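Local coordinates for protein (GYP1P) (Saccharomyces cerevisiae, PDB 1FKM) that stimulates GTP hydrolysis by the Ypt/Rab GTPases Ypt1 and Ypt7 through its TBC domain, which supplies an arginine and a glutamine finger in trans, at residues 216-219 with 220-224; 337-340 with 341-344. All coordinates share one frame; numbering follows the deposited sequence.

Interaction 1: residues 216-219 with 220-224; sequences ADLY and NHFQN
Y219 and N220, neighbours on the short helix 216-224, meet at about a right angle. ND2 of N220 lies in the ring plane, 3.9 Å from CD2 of Y219, with ring and amide planes 71° apart. With CG of Y219 opposite the backbone N (chi1 -173°), the ring stands out from the helix, and CG of Q223 comes up beside it, 4.2 Å from CE2 of Y219. The Y219 side chain also touches S208 and K212 of helix 198-214, a polar-ended aromatic suiting a partly exposed surface. N220 donates its backbone N to O of A216 at 2.8 Å, the first of four successive i to i+4 bonds that end with N of Q223 on O of Y219. On another side of the helix, L218 packs against F222, one turn further on: CD1 of L218 comes within 3.6 Å of CE1 of F222, and its CG sits over one face of the ring, offset toward the rim. L343 covers this pair, and F229 meets the F222 ring edge-to-face. The chemistry is that of an amphipathic helix: backbone bonds hold its turns, while OD1 of D215 takes N of L218; leucine and phenylalanine supply the buried side, and asparagine and glutamine suit the exposed one.

Interaction 2: residues 337-340 with 341-344; sequences IKWS and DQLM
W339 and L343 are joined by the straighter of two backbone hydrogen bonds: N of L343 donates to O of W339 at 2.8 Å, with an N-H...O angle of 164°. N of M344, a selenomethionine, gives the second to O of S340, at 3.1 Å. The two backbone bonds belong to the short turn of helix 340-343, which follows the long helix 324-338 in a chain built of helices and loops without strands. The polar end of S340 has its partner outside: with OG opposite the backbone N (chi1 -171°), it is turned to OD2 of D215 and hydrogen-bonded there, its small side chain fitting beside L218. Among apolar contacts, CB of W339 lies 4.0 Å from CD1 of L343, and the buried leucine also packs on F354 and L355. The large, mostly apolar indole is buried, where it meets F335 and F354 edge-to-face. At the indole edge, Q342 runs alongside with its chain extended beyond CG, bringing OE1 near the ring plane, 3.0 Å from CE3 of W339, while the two planes stand 58° apart. Replacing W339 by an alanine would probably open a gap between these two phenylalanines and deprive the Q342 amide of its flat neighbour.

In the fold
Following the chain from the N terminus, helix 198-214 is succeeded at once by helix 216-224, whose turns make interaction 1. Much later, past helices 230-238 and 247-261 and the unmodelled 263-322, helix 324-338 leads into interaction 2. Each contact closes only a local turn, and the two follow in series without nesting or crossing. In space they meet, their centres 11 Å apart: CD1 of L218 packs on CB of L343 at 3.8 Å, and the selenium of M344 lies against D217. H221 adds a hydrogen bond from NE2 to O of M346. Helix 216-224 is thus joined to 340-343 and the loop after it, away from both catalytic fingers.

Interaction 1: residues 216-219 with 220-224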
ATOM      1  N   ALA A 216      -4.566  17.442 -23.725  1.00 29.77           N
ATOM      2  CA  ALA A 216      -4.015  17.108 -25.031  1.00 30.21           C
ATOM      3  C   ALA A 216      -2.686  17.803 -25.296  1.00 29.37           C
ATOM      4  O   ALA A 216      -1.807  17.242 -25.952  1.00 28.99           O
ATOM      5  CB  ALA A 216      -5.020  17.466 -26.123  1.00 34.43           C
ATOM      6  N   ASP A 217      -2.536  19.021 -24.785  1.00 29.21           N
ATOM      7  CA  ASP A 217      -1.303  19.768 -24.984  1.00 29.17           C
ATOM      8  C   ASP A 217      -0.115  19.088 -24.306  1.00 28.80           C
ATOM      9  O   ASP A 217       0.973  19.025 -24.872  1.00 26.73           O
ATOM     10  CB  ASP A 217      -1.455  21.201 -24.461  1.00 39.17           C
ATOM     11  CG  ASP A 217      -2.436  22.020 -25.285  1.00 42.59           C
ATOM     12  OD1 ASP A 217      -2.302  22.030 -26.526  1.00 43.67           O
ATOM     13  OD2 ASP A 217      -3.335  22.654 -24.695  1.00 45.13           O
ATOM     14  N   LEU A 218      -0.314  18.590 -23.089  1.00 26.64           N
ATOM     15  CA  LEU A 218       0.773  17.913 -22.395  1.00 25.88           C
ATOM     16  C   LEU A 218       1.071  16.611 -23.129  1.00 24.83           C
ATOM     17  O   LEU A 218       2.230  16.247 -23.327  1.00 24.27           O
ATOM     18  CB  LEU A 218       0.391  17.619 -20.939  1.00 25.25           C
ATOM     19  CG  LEU A 218       1.406  16.805 -20.133  1.00 25.80           C
ATOM     20  CD1 LEU A 218       2.748  17.526 -20.091  1.00 26.11           C
ATOM     21  CD2 LEU A 218       0.873  16.586 -18.720  1.00 24.79           C
ATOM     22  N   TYR A 219       0.014  15.921 -23.542  1.00 25.21           N
ATOM     23  CA  TYR A 219       0.155  14.666 -24.263  1.00 26.44           C
ATOM     24  C   TYR A 219       0.981  14.889 -25.529  1.00 27.39           C
ATOM     25  O   TYR A 219       1.909  14.135 -25.819  1.00 26.54           O
ATOM     26  CB  TYR A 219      -1.220  14.124 -24.646  1.00 29.02           C
ATOM     27  CG  TYR A 219      -1.178  12.738 -25.247  1.00 32.71           C
ATOM     28  CD1 TYR A 219      -1.158  11.606 -24.435  1.00 32.42           C
ATOM     29  CD2 TYR A 219      -1.139  12.559 -26.631  1.00 34.20           C
ATOM     30  CE1 TYR A 219      -1.103  10.327 -24.985  1.00 36.82           C
ATOM     31  CE2 TYR A 219      -1.080  11.285 -27.190  1.00 36.79           C
ATOM     32  CZ  TYR A 219      -1.064  10.174 -26.362  1.00 37.17           C
ATOM     33  OH  TYR A 219      -1.008   8.914 -26.908  1.00 41.18           O
ATOM     34  N   ASN A 220       0.633  15.930 -26.280  1.00 24.72           N
ATOM     35  CA  ASN A 220       1.346  16.261 -27.511  1.00 26.47           C
ATOM     36  C   ASN A 220       2.797  16.644 -27.225  1.00 26.39           C
ATOM     37  O   ASN A 220       3.693  16.336 -28.013  1.00 25.68           O
ATOM     38  CB  ASN A 220       0.634  17.407 -28.243  1.00 32.24           C
ATOM     39  CG  ASN A 220      -0.745  17.009 -28.759  1.00 35.80           C
ATOM     40  OD1 ASN A 220      -1.573  17.866 -29.072  1.00 39.76           O
ATOM     41  ND2 ASN A 220      -0.991  15.708 -28.858  1.00 37.26           N
ATOM     42  N   HIS A 221       3.039  17.314 -26.103  1.00 29.42           N
ATOM     43  CA  HIS A 221       4.404  17.698 -25.755  1.00 27.91           C
ATOM     44  C   HIS A 221       5.236  16.440 -25.527  1.00 28.38           C
ATOM     45  O   HIS A 221       6.383  16.356 -25.964  1.00 28.51           O
ATOM     46  CB  HIS A 221       4.426  18.563 -24.493  1.00 24.61           C
ATOM     47  CG  HIS A 221       5.805  18.959 -24.057  1.00 26.73           C
ATOM     48  ND1 HIS A 221       6.575  19.870 -24.748  1.00 28.62           N
ATOM     49  CD2 HIS A 221       6.554  18.557 -23.003  1.00 26.90           C
ATOM     50  CE1 HIS A 221       7.738  20.013 -24.138  1.00 28.51           C
ATOM     51  NE2 HIS A 221       7.751  19.227 -23.076  1.00 27.85           N
ATOM     52  N   PHE A 222       4.655  15.465 -24.831  1.00 24.23           N
ATOM     53  CA  PHE A 222       5.343  14.209 -24.564  1.00 23.59           C
ATOM     54  C   PHE A 222       5.718  13.540 -25.883  1.00 24.75           C
ATOM     55  O   PHE A 222       6.824  13.028 -26.037  1.00 21.73           O
ATOM     56  CB  PHE A 222       4.450  13.265 -23.752  1.00 26.20           C
ATOM     57  CG  PHE A 222       4.427  13.551 -22.269  1.00 25.72           C
ATOM     58  CD1 PHE A 222       5.181  14.583 -21.723  1.00 23.96           C
ATOM     59  CD2 PHE A 222       3.662  12.757 -21.415  1.00 25.21           C
ATOM     60  CE1 PHE A 222       5.173  14.822 -20.348  1.00 25.31           C
ATOM     61  CE2 PHE A 222       3.649  12.988 -20.040  1.00 25.02           C
ATOM     62  CZ  PHE A 222       4.405  14.018 -19.507  1.00 24.60           C
ATOM     63  N   GLN A 223       4.786  13.531 -26.829  1.00 26.42           N
ATOM     64  CA  GLN A 223       5.054  12.925 -28.127  1.00 31.28           C
ATOM     65  C   GLN A 223       6.228  13.612 -28.813  1.00 30.34           C
ATOM     66  O   GLN A 223       7.134  12.951 -29.313  1.00 31.09           O
ATOM     67  CB  GLN A 223       3.818  12.995 -29.028  1.00 46.24           C
ATOM     68  CG  GLN A 223       2.773  11.931 -28.740  1.00 53.94           C
ATOM     69  CD  GLN A 223       3.330  10.519 -28.852  1.00 58.74           C
ATOM     70  OE1 GLN A 223       4.115  10.077 -28.010  1.00 60.37           O
ATOM     71  NE2 GLN A 223       2.928   9.806 -29.899  1.00 61.62           N
ATOM     72  N   ASN A 224       6.217  14.939 -28.831  1.00 32.28           N
ATOM     73  CA  ASN A 224       7.293  15.685 -29.467  1.00 32.79           C
ATOM     74  C   ASN A 224       8.640  15.450 -28.793  1.00 32.52           C
ATOM     75  O   ASN A 224       9.676  15.455 -29.458  1.00 30.52           O
ATOM     76  CB  ASN A 224       6.973  17.183 -29.482  1.00 51.84           C
ATOM     77  CG  ASN A 224       5.991  17.561 -30.580  1.00 55.79           C
ATOM     78  OD1 ASN A 224       4.835  17.134 -30.579  1.00 56.19           O
ATOM     79  ND2 ASN A 224       6.454  18.361 -31.531  1.00 58.89           N
TER

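Interaction 2: residues 337-340 with 341-344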
ATOM      1  N   ILE A 337      -0.999  15.855 -13.869  1.00 25.05           N
ATOM      2  CA  ILE A 337      -1.534  17.130 -14.336  1.00 27.54           C
ATOM      3  C   ILE A 337      -1.121  18.298 -13.449  1.00 27.95           C
ATOM      4  O   ILE A 337      -1.032  19.436 -13.911  1.00 27.54           O
ATOM      5  CB  ILE A 337      -3.080  17.079 -14.442  1.00 41.28           C
ATOM      6  CG1 ILE A 337      -3.494  16.013 -15.463  1.00 43.79           C
ATOM      7  CG2 ILE A 337      -3.631  18.435 -14.864  1.00 43.15           C
ATOM      8  CD1 ILE A 337      -2.903  16.203 -16.840  1.00 43.85           C
ATOM      9  N   LYS A 338      -0.861  18.021 -12.177  1.00 28.58           N
ATOM     10  CA  LYS A 338      -0.450  19.073 -11.261  1.00 32.02           C
ATOM     11  C   LYS A 338       0.859  19.708 -11.735  1.00 31.98           C
ATOM     12  O   LYS A 338       1.095  20.899 -11.517  1.00 31.73           O
ATOM     13  CB  LYS A 338      -0.266  18.509  -9.851  1.00 42.15           C
ATOM     14  CG  LYS A 338       0.193  19.537  -8.831  1.00 47.91           C
ATOM     15  CD  LYS A 338       0.285  18.937  -7.439  1.00 52.57           C
ATOM     16  CE  LYS A 338       0.799  19.958  -6.430  1.00 57.14           C
ATOM     17  NZ  LYS A 338      -0.082  21.157  -6.348  1.00 59.50           N
ATOM     18  N   TRP A 339       1.700  18.909 -12.387  1.00 28.66           N
ATOM     19  CA  TRP A 339       2.990  19.382 -12.884  1.00 29.10           C
ATOM     20  C   TRP A 339       2.932  19.806 -14.354  1.00 29.06           C
ATOM     21  O   TRP A 339       3.946  20.196 -14.931  1.00 27.60           O
ATOM     22  CB  TRP A 339       4.043  18.284 -12.731  1.00 33.37           C
ATOM     23  CG  TRP A 339       4.035  17.603 -11.391  1.00 35.64           C
ATOM     24  CD1 TRP A 339       3.781  16.283 -11.144  1.00 36.04           C
ATOM     25  CD2 TRP A 339       4.286  18.207 -10.118  1.00 35.29           C
ATOM     26  NE1 TRP A 339       3.855  16.028  -9.796  1.00 34.67           N
ATOM     27  CE2 TRP A 339       4.163  17.191  -9.142  1.00 36.62           C
ATOM     28  CE3 TRP A 339       4.603  19.509  -9.706  1.00 36.41           C
ATOM     29  CZ2 TRP A 339       4.345  17.435  -7.780  1.00 35.51           C
ATOM     30  CZ3 TRP A 339       4.785  19.752  -8.351  1.00 37.24           C
ATOM     31  CH2 TRP A 339       4.656  18.717  -7.404  1.00 37.93           C
ATOM     32  N   SER A 340       1.747  19.739 -14.948  1.00 27.69           N
ATOM     33  CA  SER A 340       1.563  20.076 -16.360  1.00 30.37           C
ATOM     34  C   SER A 340       2.316  21.312 -16.873  1.00 31.49           C
ATOM     35  O   SER A 340       3.086  21.216 -17.828  1.00 29.61           O
ATOM     36  CB  SER A 340       0.072  20.227 -16.670  1.00 31.78           C
ATOM     37  OG  SER A 340      -0.138  20.345 -18.067  1.00 35.91           O
ATOM     38  N   ASP A 341       2.091  22.467 -16.256  1.00 35.56           N
ATOM     39  CA  ASP A 341       2.761  23.690 -16.697  1.00 37.48           C
ATOM     40  C   ASP A 341       4.281  23.549 -16.673  1.00 36.48           C
ATOM     41  O   ASP A 341       4.968  23.958 -17.614  1.00 36.22           O
ATOM     42  CB  ASP A 341       2.334  24.875 -15.827  1.00 54.06           C
ATOM     43  CG  ASP A 341       0.844  25.144 -15.903  1.00 58.10           C
ATOM     44  OD1 ASP A 341       0.319  25.265 -17.029  1.00 59.74           O
ATOM     45  OD2 ASP A 341       0.197  25.237 -14.838  1.00 62.17           O
ATOM     46  N   GLN A 342       4.805  22.972 -15.598  1.00 33.24           N
ATOM     47  CA  GLN A 342       6.247  22.773 -15.466  1.00 32.02           C
ATOM     48  C   GLN A 342       6.787  21.803 -16.520  1.00 30.07           C
ATOM     49  O   GLN A 342       7.836  22.041 -17.110  1.00 27.64           O
ATOM     50  CB  GLN A 342       6.579  22.231 -14.074  1.00 42.00           C
ATOM     51  CG  GLN A 342       6.425  23.235 -12.946  1.00 46.33           C
ATOM     52  CD  GLN A 342       6.599  22.597 -11.577  1.00 48.99           C
ATOM     53  OE1 GLN A 342       5.682  21.962 -11.056  1.00 51.78           O
ATOM     54  NE2 GLN A 342       7.783  22.751 -10.996  1.00 49.37           N
ATOM     55  N   LEU A 343       6.067  20.709 -16.746  1.00 25.47           N
ATOM     56  CA  LEU A 343       6.485  19.695 -17.714  1.00 26.73           C
ATOM     57  C   LEU A 343       6.574  20.242 -19.138  1.00 26.01           C
ATOM     58  O   LEU A 343       7.434  19.823 -19.913  1.00 24.02           O
ATOM     59  CB  LEU A 343       5.522  18.495 -17.670  1.00 27.49           C
ATOM     60  CG  LEU A 343       5.585  17.666 -16.378  1.00 28.37           C
ATOM     61  CD1 LEU A 343       4.440  16.662 -16.319  1.00 27.84           C
ATOM     62  CD2 LEU A 343       6.928  16.958 -16.309  1.00 28.55           C
HETATM   63  N   MSE A 344       5.685  21.174 -19.470  1.00 29.09           N
HETATM   64  CA  MSE A 344       5.653  21.784 -20.800  1.00 32.18           C
HETATM   65  C   MSE A 344       6.970  22.455 -21.190  1.00 32.23           C
HETATM   66  O   MSE A 344       7.210  22.711 -22.369  1.00 32.45           O
HETATM   67  CB  MSE A 344       4.532  22.829 -20.879  1.00 36.86           C
HETATM   68  CG  MSE A 344       3.117  22.278 -20.793  1.00 40.97           C
HETATM   69 SE   MSE A 344       2.584  21.263 -22.348  1.00 46.97          SE
HETATM   70  CE  MSE A 344       2.039  22.716 -23.502  1.00 46.02           C
TER